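Local coordinates for SsfX3 (Streptomyces sp. SF2575, PDB 3SKV), which acts as a salicylyl-acyltransferase in a tetracycline biosynthetic pathway, probably attaching the salicylyl group to the tetracycline scaffold, at residues E65-Y70 with G77-T82; Q221-A226 with A237-D242. The protein carries 1 engineered substitution. All blocks are in the same frame, centred on the assembly; numbering follows the deposited sequence.

Contact 1: E65-Y70 with G77-T82; sequences EDAYLY and GRLAQT
The carbonyl oxygen of Ala67 accepts the backbone N-H of Tyr70, with Ala67 O and Tyr70 N 3.0 Å apart, and it also lies in the plane of the Tyr70 ring, at its edge. Facing this short helical turn from residues 77-82 is Leu79, whose methyl CD2 comes within 4.1 Å of Ala67 O. The same methyl meets Tyr70 CB at 4.1 Å and stands 4.4 Å from Ala67 CB. One leucine branch therefore rests against the turn at three places, two of them carbon and one a carbonyl oxygen already engaged by its own helical turn.

Tyr70 contributes the root of its side chain rather than its ring. With CG anti to the carbonyl carbon (chi1 -61°), the phenol group leads away from Leu79, while CB stays behind to receive the methyl; the side chain also packs on Met235 of helix 234-242. Trp60, at the end of strand 56-60, touches both Ala67 and Leu79 and so lines the same buried spot in the N-terminal domain, probably the jelly-roll part of this enzyme.

Polar anchors of 77-82 lie at Arg78 and Thr82. Arg78 forms a salt bridge with Asp228, and Thr82 OG1 is hydrogen-bonded to the carbonyls of Pro160 and Leu163. Ala67, Tyr70 and Leu79 are all buried, and the two segments bury just 97 Å² between them. Their mutual chemistry is methyl and methylene packing, which sets how closely the turn and the loop approach but gives little directional preference, so their orientation probably depends more on bonds to other parts of the fold.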
ATOM      1  N   GLU A  65      -6.250  17.997   2.767  1.00 33.22           N
ATOM      2  CA  GLU A  65      -7.105  19.186   2.603  1.00 34.87           C
ATOM      3  C   GLU A  65      -8.337  18.912   1.701  1.00 38.35           C
ATOM      4  O   GLU A  65      -9.377  19.541   1.879  1.00 38.94           O
ATOM      5  CB  GLU A  65      -6.274  20.395   2.103  1.00 36.72           C
ATOM      6  CG  GLU A  65      -5.516  20.176   0.786  1.00 58.68           C
ATOM      7  CD  GLU A  65      -4.166  19.467   0.836  1.00 84.20           C
ATOM      8  OE1 GLU A  65      -4.138  18.252   1.129  1.00 61.18           O
ATOM      9  OE2 GLU A  65      -3.139  20.121   0.542  1.00 84.77           O
ATOM     10  N   ASP A  66      -8.233  17.921   0.800  1.00 34.00           N
ATOM     11  CA  ASP A  66      -9.274  17.523  -0.147  1.00 35.00           C
ATOM     12  C   ASP A  66      -9.870  16.160   0.155  1.00 36.25           C
ATOM     13  O   ASP A  66     -10.504  15.601  -0.729  1.00 36.01           O
ATOM     14  CB  ASP A  66      -8.683  17.480  -1.578  1.00 37.80           C
ATOM     15  CG  ASP A  66      -8.080  18.763  -2.099  1.00 51.01           C
ATOM     16  OD1 ASP A  66      -8.584  19.851  -1.733  1.00 56.14           O
ATOM     17  OD2 ASP A  66      -7.152  18.680  -2.926  1.00 53.85           O
ATOM     18  N   ALA A  67      -9.662  15.605   1.368  1.00 31.63           N
ATOM     19  CA  ALA A  67     -10.138  14.254   1.719  1.00 31.74           C
ATOM     20  C   ALA A  67     -11.624  13.989   1.414  1.00 36.66           C
ATOM     21  O   ALA A  67     -11.994  12.884   0.980  1.00 36.72           O
ATOM     22  CB  ALA A  67      -9.835  13.950   3.173  1.00 32.54           C
ATOM     23  N   TYR A  68     -12.456  15.025   1.604  1.00 33.73           N
ATOM     24  CA  TYR A  68     -13.899  15.028   1.376  1.00 34.99           C
ATOM     25  C   TYR A  68     -14.289  14.647  -0.077  1.00 35.31           C
ATOM     26  O   TYR A  68     -15.392  14.155  -0.313  1.00 35.98           O
ATOM     27  CB  TYR A  68     -14.474  16.408   1.771  1.00 37.85           C
ATOM     28  CG  TYR A  68     -14.078  17.554   0.858  1.00 40.99           C
ATOM     29  CD1 TYR A  68     -12.881  18.239   1.041  1.00 42.51           C
ATOM     30  CD2 TYR A  68     -14.940  18.005  -0.142  1.00 44.34           C
ATOM     31  CE1 TYR A  68     -12.520  19.309   0.209  1.00 44.33           C
ATOM     32  CE2 TYR A  68     -14.583  19.055  -0.991  1.00 46.29           C
ATOM     33  CZ  TYR A  68     -13.368  19.702  -0.818  1.00 54.41           C
ATOM     34  OH  TYR A  68     -13.039  20.751  -1.656  1.00 54.29           O
ATOM     35  N   LEU A  69     -13.398  14.939  -1.030  1.00 29.54           N
ATOM     36  CA  LEU A  69     -13.541  14.694  -2.451  1.00 29.20           C
ATOM     37  C   LEU A  69     -13.358  13.215  -2.783  1.00 33.14           C
ATOM     38  O   LEU A  69     -13.950  12.718  -3.740  1.00 31.41           O
ATOM     39  CB  LEU A  69     -12.468  15.512  -3.181  1.00 28.37           C
ATOM     40  CG  LEU A  69     -12.820  16.841  -3.853  1.00 34.14           C
ATOM     41  CD1 LEU A  69     -14.251  17.247  -3.682  1.00 36.61           C
ATOM     42  CD2 LEU A  69     -11.891  17.911  -3.462  1.00 35.19           C
ATOM     43  N   TYR A  70     -12.589  12.502  -1.963  1.00 31.06           N
ATOM     44  CA  TYR A  70     -12.268  11.105  -2.223  1.00 31.21           C
ATOM     45  C   TYR A  70     -13.199  10.094  -1.631  1.00 40.40           C
ATOM     46  O   TYR A  70     -13.358   9.025  -2.218  1.00 41.41           O
ATOM     47  CB  TYR A  70     -10.841  10.803  -1.783  1.00 28.73           C
ATOM     48  CG  TYR A  70      -9.835  11.633  -2.533  1.00 28.89           C
ATOM     49  CD1 TYR A  70      -9.508  12.917  -2.110  1.00 30.17           C
ATOM     50  CD2 TYR A  70      -9.222  11.148  -3.685  1.00 29.56           C
ATOM     51  CE1 TYR A  70      -8.589  13.698  -2.809  1.00 29.93           C
ATOM     52  CE2 TYR A  70      -8.306  11.920  -4.396  1.00 29.95           C
ATOM     53  CZ  TYR A  70      -7.982  13.192  -3.946  1.00 33.40           C
ATOM     54  OH  TYR A  70      -7.097  13.967  -4.657  1.00 33.25           O
ATOM     55  N   GLY A  77     -11.134   8.325   7.094  1.00 43.22           N
ATOM     56  CA  GLY A  77     -10.102   7.791   7.973  1.00 41.54           C
ATOM     57  C   GLY A  77      -9.152   6.832   7.292  1.00 44.96           C
ATOM     58  O   GLY A  77      -7.949   6.838   7.598  1.00 44.38           O
ATOM     59  N   ARG A  78      -9.692   6.025   6.340  1.00 40.82           N
ATOM     60  CA  ARG A  78      -8.954   5.039   5.533  1.00 40.21           C
ATOM     61  C   ARG A  78      -7.763   5.677   4.790  1.00 42.34           C
ATOM     62  O   ARG A  78      -6.728   5.028   4.650  1.00 42.47           O
ATOM     63  CB  ARG A  78      -9.882   4.321   4.525  1.00 41.83           C
ATOM     64  CG  ARG A  78     -11.000   3.507   5.179  1.00 57.56           C
ATOM     65  CD  ARG A  78     -12.146   3.232   4.211  1.00 75.23           C
ATOM     66  NE  ARG A  78     -11.942   2.018   3.413  1.00 83.61           N
ATOM     67  CZ  ARG A  78     -12.855   1.064   3.246  1.00 92.71           C
ATOM     68  NH1 ARG A  78     -14.046   1.166   3.825  1.00 78.20           N
ATOM     69  NH2 ARG A  78     -12.585  -0.001   2.502  1.00 76.10           N
ATOM     70  N   LEU A  79      -7.904   6.954   4.349  1.00 36.49           N
ATOM     71  CA  LEU A  79      -6.860   7.712   3.651  1.00 33.98           C
ATOM     72  C   LEU A  79      -5.623   7.991   4.531  1.00 34.23           C
ATOM     73  O   LEU A  79      -4.523   8.149   3.982  1.00 32.20           O
ATOM     74  CB  LEU A  79      -7.429   9.040   3.127  1.00 34.37           C
ATOM     75  CG  LEU A  79      -8.219   9.089   1.794  1.00 40.30           C
ATOM     76  CD1 LEU A  79      -8.199   7.783   1.006  1.00 40.60           C
ATOM     77  CD2 LEU A  79      -9.587   9.697   1.973  1.00 42.74           C
ATOM     78  N   ALA A  80      -5.815   8.076   5.880  1.00 28.54           N
ATOM     79  CA  ALA A  80      -4.755   8.329   6.864  1.00 27.48           C
ATOM     80  C   ALA A  80      -4.145   7.060   7.454  1.00 31.41           C
ATOM     81  O   ALA A  80      -3.237   7.139   8.285  1.00 32.98           O
ATOM     82  CB  ALA A  80      -5.241   9.263   7.976  1.00 28.68           C
ATOM     83  N   GLN A  81      -4.587   5.898   7.003  1.00 27.76           N
ATOM     84  CA  GLN A  81      -3.994   4.637   7.461  1.00 27.68           C
ATOM     85  C   GLN A  81      -2.660   4.497   6.761  1.00 31.62           C
ATOM     86  O   GLN A  81      -2.579   4.653   5.536  1.00 30.85           O
ATOM     87  CB  GLN A  81      -4.914   3.452   7.223  1.00 29.83           C
ATOM     88  CG  GLN A  81      -6.053   3.404   8.241  1.00 37.34           C
ATOM     89  CD  GLN A  81      -7.078   2.347   7.922  1.00 62.99           C
ATOM     90  OE1 GLN A  81      -6.859   1.438   7.102  1.00 55.30           O
ATOM     91  NE2 GLN A  81      -8.237   2.466   8.555  1.00 68.31           N
ATOM     92  N   THR A  82      -1.604   4.328   7.560  1.00 27.78           N
ATOM     93  CA  THR A  82      -0.198   4.365   7.147  1.00 26.24           C
ATOM     94  C   THR A  82       0.370   3.128   6.412  1.00 30.88           C
ATOM     95  O   THR A  82       1.581   2.868   6.456  1.00 29.02           O
ATOM     96  CB  THR A  82       0.644   4.925   8.261  1.00 24.86           C
ATOM     97  OG1 THR A  82       0.446   4.104   9.402  1.00 29.97           O
ATOM     98  CG2 THR A  82       0.284   6.362   8.590  1.00 24.05           C
TER

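Contact 2: Q221-A226 with A237-D242; sequences QSLSFA and ARLIRD
Leu223 spreads its two methyls over two successive residues of helix 234-242, in the beta-alpha-beta crossover that leads from strand 219-223 to strand 247-252 in the parallel sheet of the GDSL/SGNH fold, skipping the strand 187-192 between them. Its CD2 meets Leu239 CD2 at 3.9 Å, the two side chains passing at a slant. Its CD1 lies 3.6 Å from Ile240 CG1, and here the side chains run past each other in opposite directions, so that contact is alongside rather than end on.

The torsions divide the work. Leu239 has its CG anti to the backbone N (chi1 -171°), which carries CD2 over to the strand. Ile240 instead places CG1 anti to the carbonyl carbon (chi1 -65°), turning the longer branch in toward Leu223 although its CB does not point straight at the strand.

Beyond these three side chains, the strand belongs to the edge of the sheet, where Leu223 also packs on Ile189 and Tyr191 of the adjacent strand 187-192. Ile240 reaches past it to Ile248 and Leu250 of strand 247-252, the one that follows the helix, and to Phe273 and Ile277 of helix 266-278. The helix thus packs on the sheet and against helix 266-278.

On the strand side, Ser224 OG bonds to Gly192 O, and Ser224 N gives a weak hydrogen bond to Ser222 OG, 3.3 Å away. On the side of the helix turned from the strand, Arg241 grips Asp242 side-on with two nitrogens. Arg241 NE approaches Asp242 OD1 from above the carboxylate plane at 2.9 Å, whereas Arg241 NH2 meets Asp242 OD2 on its syn side, nearly straight at 173°.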
ATOM      1  N   GLN A 221       4.119   3.262  -3.429  1.00 19.79           N
ATOM      2  CA  GLN A 221       3.025   4.144  -3.076  1.00 19.76           C
ATOM      3  C   GLN A 221       1.735   3.344  -3.271  1.00 26.67           C
ATOM      4  O   GLN A 221       1.338   3.050  -4.388  1.00 26.58           O
ATOM      5  CB  GLN A 221       3.008   5.404  -3.931  1.00 20.22           C
ATOM      6  CG  GLN A 221       1.796   6.283  -3.680  1.00 21.41           C
ATOM      7  CD  GLN A 221       1.846   7.000  -2.343  1.00 32.53           C
ATOM      8  OE1 GLN A 221       2.742   7.796  -2.090  1.00 26.05           O
ATOM      9  NE2 GLN A 221       0.873   6.726  -1.491  1.00 14.73           N
ATOM     10  N   SER A 222       1.105   2.985  -2.160  1.00 24.94           N
ATOM     11  CA  SER A 222      -0.132   2.222  -2.138  0.50 24.25           C
ATOM     12  C   SER A 222      -1.313   3.172  -2.114  1.00 28.02           C
ATOM     13  O   SER A 222      -1.360   4.103  -1.304  1.00 29.19           O
ATOM     14  CB  SER A 222      -0.182   1.325  -0.901  1.00 29.48           C
ATOM     15  OG  SER A 222      -1.477   0.751  -0.733  1.00 40.04           O
ATOM     16  N   LEU A 223      -2.252   2.950  -3.013  1.00 23.05           N
ATOM     17  CA  LEU A 223      -3.520   3.647  -3.094  1.00 21.93           C
ATOM     18  C   LEU A 223      -4.598   2.562  -3.079  1.00 32.02           C
ATOM     19  O   LEU A 223      -5.638   2.675  -3.730  1.00 34.04           O
ATOM     20  CB  LEU A 223      -3.619   4.543  -4.336  1.00 20.72           C
ATOM     21  CG  LEU A 223      -2.664   5.719  -4.426  1.00 22.34           C
ATOM     22  CD1 LEU A 223      -2.809   6.409  -5.720  1.00 20.85           C
ATOM     23  CD2 LEU A 223      -2.885   6.710  -3.320  1.00 19.15           C
ATOM     24  N   SER A 224      -4.314   1.488  -2.318  1.00 30.77           N
ATOM     25  CA  SER A 224      -5.180   0.346  -2.022  1.00 30.90           C
ATOM     26  C   SER A 224      -5.975   0.683  -0.754  1.00 34.79           C
ATOM     27  O   SER A 224      -5.397   0.829   0.324  1.00 33.00           O
ATOM     28  CB  SER A 224      -4.345  -0.902  -1.763  1.00 34.95           C
ATOM     29  OG  SER A 224      -4.202  -1.693  -2.931  1.00 47.71           O
ATOM     30  N   PHE A 225      -7.300   0.821  -0.875  1.00 33.86           N
ATOM     31  CA  PHE A 225      -8.101   1.142   0.307  1.00 33.95           C
ATOM     32  C   PHE A 225      -9.244   0.132   0.455  1.00 43.01           C
ATOM     33  O   PHE A 225     -10.375   0.516   0.815  1.00 45.14           O
ATOM     34  CB  PHE A 225      -8.613   2.595   0.210  1.00 33.88           C
ATOM     35  CG  PHE A 225      -7.554   3.631  -0.077  1.00 32.05           C
ATOM     36  CD1 PHE A 225      -6.728   4.103   0.937  1.00 33.09           C
ATOM     37  CD2 PHE A 225      -7.392   4.147  -1.355  1.00 30.40           C
ATOM     38  CE1 PHE A 225      -5.746   5.066   0.674  1.00 31.79           C
ATOM     39  CE2 PHE A 225      -6.443   5.136  -1.607  1.00 31.41           C
ATOM     40  CZ  PHE A 225      -5.623   5.590  -0.587  1.00 29.15           C
ATOM     41  N   ALA A 226      -8.943  -1.176   0.152  1.00 39.77           N
ATOM     42  CA  ALA A 226      -9.887  -2.321   0.134  1.00 39.41           C
ATOM     43  C   ALA A 226     -11.025  -2.073  -0.904  1.00 43.88           C
ATOM     44  O   ALA A 226     -10.873  -1.181  -1.730  1.00 44.15           O
ATOM     45  CB  ALA A 226     -10.426  -2.614   1.533  1.00 40.59           C
ATOM     46  N   ALA A 237      -7.764   8.400 -10.137  1.00 21.24           N
ATOM     47  CA  ALA A 237      -7.061   8.499 -11.419  1.00 20.75           C
ATOM     48  C   ALA A 237      -6.319   9.846 -11.492  1.00 26.20           C
ATOM     49  O   ALA A 237      -5.176   9.890 -11.961  1.00 26.33           O
ATOM     50  CB  ALA A 237      -8.047   8.393 -12.570  1.00 21.25           C
ATOM     51  N   ARG A 238      -6.983  10.943 -11.039  1.00 23.46           N
ATOM     52  CA  ARG A 238      -6.393  12.289 -10.975  1.00 23.56           C
ATOM     53  C   ARG A 238      -5.204  12.306 -10.007  1.00 27.63           C
ATOM     54  O   ARG A 238      -4.196  12.938 -10.291  1.00 28.43           O
ATOM     55  CB  ARG A 238      -7.433  13.312 -10.550  1.00 23.43           C
ATOM     56  CG  ARG A 238      -8.525  13.562 -11.611  1.00 30.11           C
ATOM     57  CD  ARG A 238      -9.589  14.523 -11.099  1.00 18.59           C
ATOM     58  NE  ARG A 238      -9.137  15.907 -11.192  1.00 34.16           N
ATOM     59  CZ  ARG A 238      -8.683  16.643 -10.182  1.00 45.54           C
ATOM     60  NH1 ARG A 238      -8.635  16.142  -8.953  1.00 33.22           N
ATOM     61  NH2 ARG A 238      -8.291  17.891 -10.390  1.00 33.83           N
ATOM     62  N   LEU A 239      -5.324  11.596  -8.867  1.00 23.63           N
ATOM     63  CA  LEU A 239      -4.279  11.452  -7.870  1.00 22.88           C
ATOM     64  C   LEU A 239      -3.064  10.733  -8.489  1.00 27.98           C
ATOM     65  O   LEU A 239      -1.955  11.266  -8.441  1.00 28.90           O
ATOM     66  CB  LEU A 239      -4.810  10.696  -6.631  1.00 22.98           C
ATOM     67  CG  LEU A 239      -3.887  10.635  -5.399  1.00 26.97           C
ATOM     68  CD1 LEU A 239      -3.389  12.023  -5.007  1.00 27.10           C
ATOM     69  CD2 LEU A 239      -4.581  10.044  -4.244  1.00 30.44           C
ATOM     70  N   ILE A 240      -3.282   9.570  -9.111  1.00 23.43           N
ATOM     71  CA  ILE A 240      -2.236   8.810  -9.785  1.00 23.15           C
ATOM     72  C   ILE A 240      -1.522   9.680 -10.823  1.00 28.05           C
ATOM     73  O   ILE A 240      -0.287   9.700 -10.858  1.00 29.28           O
ATOM     74  CB  ILE A 240      -2.798   7.510 -10.398  1.00 25.06           C
ATOM     75  CG1 ILE A 240      -3.290   6.550  -9.287  1.00 23.10           C
ATOM     76  CG2 ILE A 240      -1.741   6.840 -11.304  1.00 25.72           C
ATOM     77  CD1 ILE A 240      -4.148   5.386  -9.737  1.00 23.00           C
ATOM     78  N   ARG A 241      -2.301  10.403 -11.646  1.00 22.36           N
ATOM     79  CA  ARG A 241      -1.815  11.302 -12.685  1.00 22.19           C
ATOM     80  C   ARG A 241      -0.890  12.380 -12.091  1.00 27.68           C
ATOM     81  O   ARG A 241       0.124  12.727 -12.709  1.00 26.14           O
ATOM     82  CB  ARG A 241      -3.023  11.985 -13.360  1.00 22.97           C
ATOM     83  CG  ARG A 241      -2.662  12.970 -14.453  1.00 21.12           C
ATOM     84  CD  ARG A 241      -3.756  13.956 -14.771  1.00 16.26           C
ATOM     85  NE  ARG A 241      -4.120  14.744 -13.603  1.00 25.75           N
ATOM     86  CZ  ARG A 241      -5.226  15.468 -13.509  1.00 34.36           C
ATOM     87  NH1 ARG A 241      -6.118  15.468 -14.496  1.00 20.36           N
ATOM     88  NH2 ARG A 241      -5.476  16.157 -12.408  1.00 25.28           N
ATOM     89  N   ASP A 242      -1.263  12.918 -10.904  1.00 24.95           N
ATOM     90  CA  ASP A 242      -0.529  13.992 -10.251  1.00 25.84           C
ATOM     91  C   ASP A 242       0.630  13.529  -9.349  1.00 30.02           C
ATOM     92  O   ASP A 242       1.359  14.348  -8.807  1.00 32.34           O
ATOM     93  CB  ASP A 242      -1.517  14.951  -9.556  1.00 28.61           C
ATOM     94  CG  ASP A 242      -2.525  15.620 -10.510  1.00 37.44           C
ATOM     95  OD1 ASP A 242      -2.173  15.849 -11.693  1.00 35.62           O
ATOM     96  OD2 ASP A 242      -3.668  15.899 -10.074  1.00 41.53           O
TER

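In the fold
Contact 1 closes before contact 2 opens along the chain, and their centres are about 11 Å apart: one lies in the N-terminal domain, the other at the edge strand of the GDSL-like domain and the helix 234-242 that follows it. They nevertheless meet directly. Arg78 NH2 probably donates a hydrogen bond to Phe225 O, 2.8 Å away, and the Leu79 methyl CD1, which contact 1 leaves aside, packs on Phe225 CE1 at 3.7 Å. Tyr70 CE2 approaches Leu239 CD2 at 4.2 Å. Residues 65-70 and 77-82 thus meet helix 234-242 and the loop after strand 219-223 at the seam between the domains, consistent with a close association of the two.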